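Local atomic coordinates of mandelate racemase / muconate lactonizing enzyme (PDB entry 2POD), a protein that is of unknown function but, as a member of the enolase superfamily, may act as a metal-dependent lyase. Residues M175-F180 with M215-E220; T242-D247 with P267-E272; T6-L11 with R54-D59. One frame throughout, in Å; residues are numbered along the deposited sequence.

From the N terminus, contact 3 closes first: after 42 intervening residues, which include the hairpin strands 19-26 and 31-37 and most of helix 40-55, residues 54-59 return to the strand segment 6-11 in the N-terminal part of the fold. Contact 1 opens later and closes a shorter loop of 34 residues, and contact 2 one of 19; the three follow in series, with none nested in or crossing another. Contacts 1 and 2 share the barrel sheet, where strands 216-220 and 244-246 are neighbours, and both supply glutamates to the same sodium ion. Contact 3 lies across the chain's centre from them, its centre about 40 Å from that of contact 1.

Contact 1. Residues M175-F180 with M215-E220; sequences MKIWPF and MDVMVE. With NA (sodium ion), chain D.
Neighbouring parallel strands of the enolase-superfamily barrel meet here, with Met175, Lys176 and Ile177 paired to Val217, Met218 and Val219. The ladder starts with Met175 N donating to Asp216 O at 3.1 Å and runs on to Glu220 N bonding Ile177 O at 2.9 Å, almost straight at 175°. On the outward face, Val217 CG1 lies 4.1 Å from Ile177 CG1, both branched residues that fill the layer under helix 202-210. Beyond them the bent selenomethionine chains of Met175 and Met215 cross at about a right angle, CG of the first 3.5 Å from SE of the second. Lys176 and Glu220 rise instead into the interior of the TIM-type barrel, at the C-terminal end where this superfamily holds its metal. The lysine's aliphatic CG rests 3.9 Å from Glu220 CB, while its ammonium forms a salt bridge with Glu246. Glu220 turns its chain at chi2 (73°), bringing OE1 to 2.3 Å from the sodium ion; its other oxygen accepts from His222 N, which probably helps fix the carboxylate's rotation. Past the end of the first strand a water accepts from Phe180 N and probably donates to Glu220 O, while Val219 CG1 touches the Phe180 ring edge, 3.8 Å from CE1.

Contact 2. Residues T242-D247 with P267-E272; sequences TFWHED and PVCASE. With NA (sodium ion), chain D.
Fully extended, with chi1 -173° and chi2 180°, Glu246 reaches straight out from its strand toward Glu272, whose CG sits between its own backbone N and carbonyl carbon (chi1 62°) before that chain too runs out extended. The two side chains meet at about a right angle, and their OE2 atoms come within 3.4 Å of each other because both bind the sodium ion, Glu272 OE2 at 2.2 Å. Such closeness of like charges is probably tolerable because both share the cation, which sits to one side of the pair, with Glu220 as the third protein ligand. The spare oxygen of Glu246 is held as well: Trp244 NE1 donates to Glu246 OE1 at 3.0 Å, on the anti lone pair, and Lys176 makes a salt bridge to the same atom, so both probably help set the carboxylate's rotation. Glu246 lies on the first strand, and Glu272 just past the second, of the β-α-β unit formed by strand 244-246, helix 257-263 and strand 268-270, part of the barrel wall. Its parallel pairing is carried by His245 N to Pro267 O, Cys269 N to His245 O (2.8 Å) and Asp247 N to Cys269 O. Compact Cys269 sits over one face of the indole, its CB 3.5 Å from the centroid of the Trp244 five-membered ring and its SG over the same face, a sulfur-aromatic contact. Beyond the strands a cis peptide precedes Ser271, whose hydroxyl donates to Asp247 OD2 at 2.7 Å from above the carboxylate plane. Glu272 OE1, its other oxygen, is hydrogen-bonded to Tyr73 OH of the third subunit.

Contact 3. Residues T6-L11 with R54-D59; sequences TEIETL and RLIGED
Ile8 and Leu55 lie across one another at about a right angle, where a strand of the N-terminal antiparallel sheet meets the end of helix 40-55. Enolase-superfamily proteins pair such a sheet with helices in the domain that precedes the barrel, and this contact joins the two layers. Ile8 points its CB toward the helix end, and with CG1 anti to the carbonyl carbon (chi1 -73°) its long branch carries CD1 outward to the leucine. That one methyl carries the contact between Ile8 and Leu55: Ile8 CD1 is 3.9 Å from Leu55 CD2 and equally 3.9 Å from Leu55 CB, so it rests against the flank of the leucine as well as one of its branches. Aliphatic residues suit both places, since each is buried and the touching is entirely carbon to carbon.

Ile56 approaches differently. Its CB bond runs past the strand, yet the side chain bends back so that CG1 lies 4.2 Å from Thr6 O and 4.3 Å from Glu7 N, flanking the peptide that links those two residues. It touches Ile8 more loosely, CG1 standing 4.4 Å from Ile8 CD1. The peptide beside it belongs to a classic β bulge, in which Thr6 and Glu7 both face His25 on strand 19-26; the CB bonds of both lead away from residues 54-59, and Glu7 OE1 accepts from Asn398 ND2. Ile56 and Gly57 are the central residues of a type II turn, Gly57 at a positive phi (100°) that residues bearing a CB adopt with difficulty. The turn is closed by Glu58 N donating to Leu55 O at 3.1 Å.

Contact 1. Residues M175-F180 with M215-E220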
loop_
_atom_site.group_PDB
_atom_site.type_symbol
_atom_site.label_atom_id
_atom_site.label_comp_id
_atom_site.label_asym_id
_atom_site.label_seq_id
_atom_site.Cartn_x
_atom_site.Cartn_y
_atom_site.Cartn_z
HETATM N N MSE B 175 28.003 18.609 -19.445
HETATM C CA MSE B 175 27.162 19.761 -19.816
HETATM C C MSE B 175 25.688 19.545 -19.495
HETATM O O MSE B 175 25.174 18.431 -19.618
HETATM C CB MSE B 175 27.253 20.089 -21.307
HETATM C CG MSE B 175 28.503 19.650 -22.000
HETATM SE SE MSE B 175 28.236 18.997 -23.818
HETATM C CE MSE B 175 26.995 20.345 -24.501
ATOM N N LYS B 176 25.011 20.632 -19.134
ATOM C CA LYS B 176 23.555 20.678 -19.126
ATOM C C LYS B 176 22.983 21.500 -20.275
ATOM O O LYS B 176 23.349 22.660 -20.472
ATOM C CB LYS B 176 23.036 21.221 -17.799
ATOM C CG LYS B 176 21.547 20.997 -17.592
ATOM C CD LYS B 176 21.195 21.043 -16.129
ATOM C CE LYS B 176 20.980 22.469 -15.673
ATOM N NZ LYS B 176 20.821 22.546 -14.194
ATOM N N ILE B 177 22.073 20.888 -21.027
ATOM C CA ILE B 177 21.388 21.570 -22.123
ATOM C C ILE B 177 19.860 21.492 -21.973
ATOM O O ILE B 177 19.355 20.701 -21.179
ATOM C CB ILE B 177 21.842 21.022 -23.494
ATOM C CG1 ILE B 177 21.508 19.532 -23.615
ATOM C CG2 ILE B 177 23.350 21.248 -23.677
ATOM C CD1 ILE B 177 21.591 19.001 -25.020
ATOM N N TRP B 178 19.133 22.320 -22.726
ATOM C CA TRP B 178 17.673 22.303 -22.674
ATOM C C TRP B 178 16.920 22.457 -24.007
ATOM O O TRP B 178 16.071 23.342 -24.130
ATOM C CB TRP B 178 17.151 23.297 -21.629
ATOM C CG TRP B 178 17.695 24.686 -21.751
ATOM C CD1 TRP B 178 17.115 25.742 -22.400
ATOM C CD2 TRP B 178 18.923 25.180 -21.201
ATOM N NE1 TRP B 178 17.910 26.859 -22.293
ATOM C CE2 TRP B 178 19.025 26.542 -21.563
ATOM C CE3 TRP B 178 19.949 24.605 -20.439
ATOM C CZ2 TRP B 178 20.108 27.335 -21.185
ATOM C CZ3 TRP B 178 21.024 25.389 -20.075
ATOM C CH2 TRP B 178 21.090 26.743 -20.437
ATOM N N PRO B 179 17.178 21.563 -24.991
ATOM C CA PRO B 179 16.650 21.770 -26.348
ATOM C C PRO B 179 15.146 21.490 -26.575
ATOM O O PRO B 179 14.647 21.740 -27.674
ATOM C CB PRO B 179 17.494 20.818 -27.192
ATOM C CG PRO B 179 17.850 19.719 -26.267
ATOM C CD PRO B 179 17.966 20.318 -24.901
ATOM N N PHE B 180 14.437 20.982 -25.565
ATOM C CA PHE B 180 13.006 20.668 -25.699
ATOM C C PHE B 180 12.121 21.856 -25.331
ATOM O O PHE B 180 10.927 21.861 -25.622
ATOM C CB PHE B 180 12.625 19.439 -24.862
ATOM C CG PHE B 180 13.393 18.193 -25.220
ATOM C CD1 PHE B 180 14.563 17.866 -24.546
ATOM C CD2 PHE B 180 12.946 17.355 -26.231
ATOM C CE1 PHE B 180 15.273 16.728 -24.869
ATOM C CE2 PHE B 180 13.656 16.217 -26.575
ATOM C CZ PHE B 180 14.819 15.898 -25.891
HETATM N N MSE B 215 31.841 12.627 -22.303
HETATM C CA MSE B 215 30.951 13.642 -21.750
HETATM C C MSE B 215 29.711 13.000 -21.122
HETATM O O MSE B 215 29.109 12.088 -21.692
HETATM C CB MSE B 215 30.520 14.595 -22.861
HETATM C CG MSE B 215 29.806 15.852 -22.403
HETATM SE SE MSE B 215 31.013 17.184 -21.658
HETATM C CE MSE B 215 32.323 17.301 -23.106
ATOM N N ASP B 216 29.327 13.485 -19.950
ATOM C CA ASP B 216 27.966 13.285 -19.476
ATOM C C ASP B 216 27.079 14.447 -19.929
ATOM O O ASP B 216 27.489 15.615 -19.883
ATOM C CB ASP B 216 27.938 13.123 -17.954
ATOM C CG ASP B 216 28.829 11.995 -17.460
ATOM O OD1 ASP B 216 28.794 10.890 -18.048
ATOM O OD2 ASP B 216 29.558 12.224 -16.472
ATOM N N VAL B 217 25.869 14.120 -20.384
ATOM C CA VAL B 217 24.890 15.137 -20.779
ATOM C C VAL B 217 23.634 15.033 -19.924
ATOM O O VAL B 217 22.962 13.999 -19.902
ATOM C CB VAL B 217 24.473 15.044 -22.267
ATOM C CG1 VAL B 217 24.030 16.407 -22.774
ATOM C CG2 VAL B 217 25.594 14.505 -23.116
HETATM N N MSE B 218 23.329 16.114 -19.223
HETATM C CA MSE B 218 22.145 16.172 -18.400
HETATM C C MSE B 218 21.108 17.069 -19.057
HETATM O O MSE B 218 21.418 18.165 -19.502
HETATM C CB MSE B 218 22.479 16.643 -16.977
HETATM C CG MSE B 218 23.657 17.584 -16.869
HETATM SE SE MSE B 218 25.254 16.848 -15.998
HETATM C CE MSE B 218 25.742 15.491 -17.132
ATOM N N VAL B 219 19.875 16.581 -19.132
ATOM C CA VAL B 219 18.802 17.312 -19.784
ATOM C C VAL B 219 18.018 18.112 -18.761
ATOM O O VAL B 219 17.555 17.569 -17.764
ATOM C CB VAL B 219 17.844 16.376 -20.528
ATOM C CG1 VAL B 219 17.019 17.166 -21.528
ATOM C CG2 VAL B 219 18.609 15.265 -21.213
ATOM N N GLU B 220 17.889 19.409 -19.018
ATOM C CA GLU B 220 17.031 20.288 -18.233
ATOM C C GLU B 220 15.705 20.450 -18.973
ATOM O O GLU B 220 15.695 20.648 -20.183
ATOM C CB GLU B 220 17.731 21.641 -18.051
ATOM C CG GLU B 220 16.833 22.807 -17.717
ATOM C CD GLU B 220 16.305 22.763 -16.295
ATOM O OE1 GLU B 220 16.934 23.403 -15.426
ATOM O OE2 GLU B 220 15.270 22.104 -16.030
HETATM NA NA NA D . 17.867 24.331 -13.590
HETATM O O HOH W 1 14.684 20.886 -22.591
#

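Contact 2. Residues T242-D247 with P267-E272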
loop_
_atom_site.group_PDB
_atom_site.type_symbol
_atom_site.label_atom_id
_atom_site.label_comp_id
_atom_site.label_asym_id
_atom_site.label_seq_id
_atom_site.Cartn_x
_atom_site.Cartn_y
_atom_site.Cartn_z
ATOM N N THR B 242 21.615 9.518 -21.377
ATOM C CA THR B 242 21.767 10.792 -20.677
ATOM C C THR B 242 22.022 10.598 -19.174
ATOM O O THR B 242 21.620 9.588 -18.582
ATOM C CB THR B 242 20.538 11.697 -20.894
ATOM O OG1 THR B 242 19.345 10.979 -20.550
ATOM C CG2 THR B 242 20.453 12.134 -22.348
ATOM N N PHE B 243 22.702 11.562 -18.569
ATOM C CA PHE B 243 23.135 11.434 -17.187
ATOM C C PHE B 243 22.002 11.665 -16.175
ATOM O O PHE B 243 21.924 10.962 -15.170
ATOM C CB PHE B 243 24.314 12.367 -16.913
ATOM C CG PHE B 243 24.999 12.118 -15.605
ATOM C CD1 PHE B 243 25.843 11.026 -15.450
ATOM C CD2 PHE B 243 24.799 12.972 -14.525
ATOM C CE1 PHE B 243 26.475 10.785 -14.244
ATOM C CE2 PHE B 243 25.432 12.745 -13.304
ATOM C CZ PHE B 243 26.270 11.654 -13.163
ATOM N N TRP B 244 21.150 12.654 -16.445
ATOM C CA TRP B 244 19.955 12.906 -15.645
ATOM C C TRP B 244 18.876 13.690 -16.378
ATOM O O TRP B 244 19.175 14.461 -17.280
ATOM C CB TRP B 244 20.292 13.509 -14.267
ATOM C CG TRP B 244 20.525 15.018 -14.141
ATOM C CD1 TRP B 244 19.800 16.034 -14.709
ATOM C CD2 TRP B 244 21.514 15.655 -13.317
ATOM N NE1 TRP B 244 20.292 17.247 -14.318
ATOM C CE2 TRP B 244 21.343 17.048 -13.463
ATOM C CE3 TRP B 244 22.542 15.179 -12.485
ATOM C CZ2 TRP B 244 22.157 17.977 -12.800
ATOM C CZ3 TRP B 244 23.352 16.104 -11.826
ATOM C CH2 TRP B 244 23.155 17.487 -11.992
ATOM N N HIS B 245 17.625 13.479 -15.982
ATOM C CA HIS B 245 16.507 14.274 -16.469
ATOM C C HIS B 245 15.975 15.197 -15.374
ATOM O O HIS B 245 15.431 14.738 -14.363
ATOM C CB HIS B 245 15.384 13.367 -16.993
ATOM C CG HIS B 245 15.773 12.545 -18.184
ATOM N ND1 HIS B 245 15.115 11.384 -18.530
ATOM C CD2 HIS B 245 16.752 12.712 -19.105
ATOM C CE1 HIS B 245 15.673 10.873 -19.614
ATOM N NE2 HIS B 245 16.673 11.656 -19.978
ATOM N N GLU B 246 16.115 16.499 -15.598
ATOM C CA GLU B 246 15.892 17.494 -14.566
ATOM C C GLU B 246 14.556 18.202 -14.753
ATOM O O GLU B 246 14.229 18.635 -15.857
ATOM C CB GLU B 246 17.028 18.511 -14.570
ATOM C CG GLU B 246 16.992 19.506 -13.432
ATOM C CD GLU B 246 18.149 20.474 -13.490
ATOM O OE1 GLU B 246 19.298 20.023 -13.678
ATOM O OE2 GLU B 246 17.906 21.691 -13.348
ATOM N N ASP B 247 13.809 18.318 -13.653
ATOM C CA ASP B 247 12.453 18.867 -13.635
ATOM C C ASP B 247 11.598 18.524 -14.858
ATOM O O ASP B 247 11.160 19.428 -15.571
ATOM C CB ASP B 247 12.497 20.381 -13.396
ATOM C CG ASP B 247 13.051 20.737 -12.026
ATOM O OD1 ASP B 247 13.691 21.802 -11.892
ATOM O OD2 ASP B 247 12.858 19.939 -11.087
ATOM N N PRO B 267 18.119 8.816 -14.418
ATOM C CA PRO B 267 17.487 9.163 -13.147
ATOM C C PRO B 267 16.927 10.577 -13.154
ATOM O O PRO B 267 17.468 11.458 -13.839
ATOM C CB PRO B 267 18.634 9.055 -12.140
ATOM C CG PRO B 267 19.884 9.238 -12.957
ATOM C CD PRO B 267 19.583 8.654 -14.298
ATOM N N VAL B 268 15.845 10.790 -12.404
ATOM C CA VAL B 268 15.310 12.135 -12.257
ATOM C C VAL B 268 16.091 13.011 -11.282
ATOM O O VAL B 268 16.505 12.573 -10.202
ATOM C CB VAL B 268 13.746 12.232 -12.175
ATOM C CG1 VAL B 268 13.068 10.895 -12.456
ATOM C CG2 VAL B 268 13.259 12.850 -10.882
ATOM N N CYS B 269 16.342 14.239 -11.717
ATOM C CA CYS B 269 16.977 15.233 -10.889
ATOM C C CYS B 269 15.904 16.244 -10.506
ATOM O O CYS B 269 15.212 16.806 -11.364
ATOM C CB CYS B 269 18.111 15.896 -11.660
ATOM S SG CYS B 269 19.008 17.141 -10.762
ATOM N N ALA B 270 15.738 16.437 -9.207
ATOM C CA ALA B 270 14.661 17.281 -8.707
ATOM C C ALA B 270 15.099 17.805 -7.350
ATOM O O ALA B 270 15.811 17.092 -6.651
ATOM C CB ALA B 270 13.372 16.465 -8.574
ATOM N N SER B 271 14.703 19.017 -6.953
ATOM C CA SER B 271 14.245 20.116 -7.816
ATOM C C SER B 271 14.661 21.432 -7.171
ATOM O O SER B 271 14.486 21.616 -5.962
ATOM C CB SER B 271 12.717 20.131 -7.917
ATOM O OG SER B 271 12.269 21.150 -8.792
ATOM N N GLU B 272 15.173 22.351 -7.986
ATOM C CA GLU B 272 15.471 23.735 -7.570
ATOM C C GLU B 272 14.233 24.521 -7.127
ATOM O O GLU B 272 14.348 25.506 -6.395
ATOM C CB GLU B 272 16.161 24.491 -8.711
ATOM C CG GLU B 272 15.283 24.618 -9.955
ATOM C CD GLU B 272 16.031 25.103 -11.161
ATOM O OE1 GLU B 272 15.663 26.159 -11.709
ATOM O OE2 GLU B 272 16.988 24.422 -11.591
HETATM NA NA NA D . 17.867 24.331 -13.590
#

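Contact 3. Residues T6-L11 with R54-D59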
loop_
_atom_site.group_PDB
_atom_site.type_symbol
_atom_site.label_atom_id
_atom_site.label_comp_id
_atom_site.label_asym_id
_atom_site.label_seq_id
_atom_site.Cartn_x
_atom_site.Cartn_y
_atom_site.Cartn_z
ATOM N N THR B 6 22.363 45.222 13.746
ATOM C CA THR B 6 22.076 46.649 13.815
ATOM C C THR B 6 21.293 47.145 12.605
ATOM O O THR B 6 20.485 48.064 12.723
ATOM C CB THR B 6 23.370 47.479 13.980
ATOM O OG1 THR B 6 24.364 47.024 13.047
ATOM C CG2 THR B 6 23.908 47.343 15.404
ATOM N N GLU B 7 21.527 46.520 11.454
ATOM C CA GLU B 7 21.159 47.088 10.157
ATOM C C GLU B 7 21.123 46.010 9.064
ATOM O O GLU B 7 22.011 45.161 8.987
ATOM C CB GLU B 7 22.154 48.189 9.778
ATOM C CG GLU B 7 21.630 49.232 8.808
ATOM C CD GLU B 7 22.636 50.347 8.573
ATOM O OE1 GLU B 7 23.329 50.315 7.532
ATOM O OE2 GLU B 7 22.744 51.245 9.437
ATOM N N ILE B 8 20.089 46.055 8.229
ATOM C CA ILE B 8 19.975 45.169 7.070
ATOM C C ILE B 8 19.809 45.990 5.789
ATOM O O ILE B 8 18.945 46.858 5.711
ATOM C CB ILE B 8 18.823 44.108 7.254
ATOM C CG1 ILE B 8 19.246 43.037 8.274
ATOM C CG2 ILE B 8 18.462 43.438 5.929
ATOM C CD1 ILE B 8 18.108 42.293 8.929
ATOM N N GLU B 9 20.650 45.717 4.795
ATOM C CA GLU B 9 20.670 46.486 3.552
ATOM C C GLU B 9 20.343 45.581 2.378
ATOM O O GLU B 9 20.954 44.532 2.233
ATOM C CB GLU B 9 22.067 47.066 3.317
ATOM C CG GLU B 9 22.332 48.392 3.977
ATOM C CD GLU B 9 23.553 49.088 3.396
ATOM O OE1 GLU B 9 23.372 50.094 2.675
ATOM O OE2 GLU B 9 24.688 48.625 3.654
ATOM N N THR B 10 19.412 45.995 1.524
ATOM C CA THR B 10 19.222 45.318 0.237
ATOM C C THR B 10 19.761 46.131 -0.934
ATOM O O THR B 10 19.657 47.358 -0.956
ATOM C CB THR B 10 17.752 44.947 -0.025
ATOM O OG1 THR B 10 16.944 46.129 0.031
ATOM C CG2 THR B 10 17.259 43.933 1.009
ATOM N N LEU B 11 20.348 45.431 -1.899
ATOM C CA LEU B 11 20.956 46.064 -3.053
ATOM C C LEU B 11 20.350 45.459 -4.311
ATOM O O LEU B 11 20.458 44.249 -4.535
ATOM C CB LEU B 11 22.475 45.827 -3.065
ATOM C CG LEU B 11 23.469 46.086 -1.920
ATOM C CD1 LEU B 11 24.818 46.363 -2.550
ATOM C CD2 LEU B 11 23.106 47.228 -0.980
ATOM N N ARG B 54 12.285 41.119 12.819
ATOM C CA ARG B 54 12.480 39.883 13.570
ATOM C C ARG B 54 13.956 39.639 13.850
ATOM O O ARG B 54 14.309 38.827 14.702
ATOM C CB ARG B 54 11.872 38.697 12.817
ATOM C CG ARG B 54 10.360 38.759 12.678
ATOM C CD ARG B 54 9.730 37.430 13.024
ATOM N NE ARG B 54 9.430 37.314 14.449
ATOM C CZ ARG B 54 8.976 36.212 15.039
ATOM N NH1 ARG B 54 8.762 35.108 14.331
ATOM N NH2 ARG B 54 8.737 36.213 16.344
ATOM N N LEU B 55 14.812 40.361 13.135
ATOM C CA LEU B 55 16.229 40.059 13.069
ATOM C C LEU B 55 17.074 41.173 13.693
ATOM O O LEU B 55 18.119 40.907 14.282
ATOM C CB LEU B 55 16.629 39.831 11.612
ATOM C CG LEU B 55 17.502 38.626 11.249
ATOM C CD1 LEU B 55 16.992 37.303 11.815
ATOM C CD2 LEU B 55 17.611 38.535 9.755
ATOM N N ILE B 56 16.608 42.415 13.564
ATOM C CA ILE B 56 17.298 43.581 14.112
ATOM C C ILE B 56 17.282 43.576 15.642
ATOM O O ILE B 56 16.221 43.497 16.266
ATOM C CB ILE B 56 16.764 44.911 13.486
ATOM C CG1 ILE B 56 17.494 45.174 12.161
ATOM C CG2 ILE B 56 16.954 46.116 14.428
ATOM C CD1 ILE B 56 16.677 45.888 11.107
ATOM N N GLY B 57 18.476 43.620 16.230
ATOM C CA GLY B 57 18.634 43.520 17.677
ATOM C C GLY B 57 19.038 42.140 18.177
ATOM O O GLY B 57 19.392 41.985 19.349
ATOM N N GLU B 58 18.992 41.142 17.291
ATOM C CA GLU B 58 19.219 39.740 17.666
ATOM C C GLU B 58 20.678 39.326 17.486
ATOM O O GLU B 58 21.410 39.933 16.710
ATOM C CB GLU B 58 18.317 38.812 16.849
ATOM C CG GLU B 58 16.821 39.003 17.088
ATOM C CD GLU B 58 16.280 38.114 18.197
ATOM O OE1 GLU B 58 16.957 37.127 18.567
ATOM O OE2 GLU B 58 15.171 38.400 18.698
ATOM N N ASP B 59 21.085 38.291 18.216
ATOM C CA ASP B 59 22.317 37.535 17.950
ATOM C C ASP B 59 22.261 36.833 16.589
ATOM O O ASP B 59 21.424 35.963 16.390
ATOM C CB ASP B 59 22.494 36.484 19.060
ATOM C CG ASP B 59 23.933 36.018 19.228
ATOM O OD1 ASP B 59 24.711 35.980 18.239
ATOM O OD2 ASP B 59 24.276 35.677 20.378
#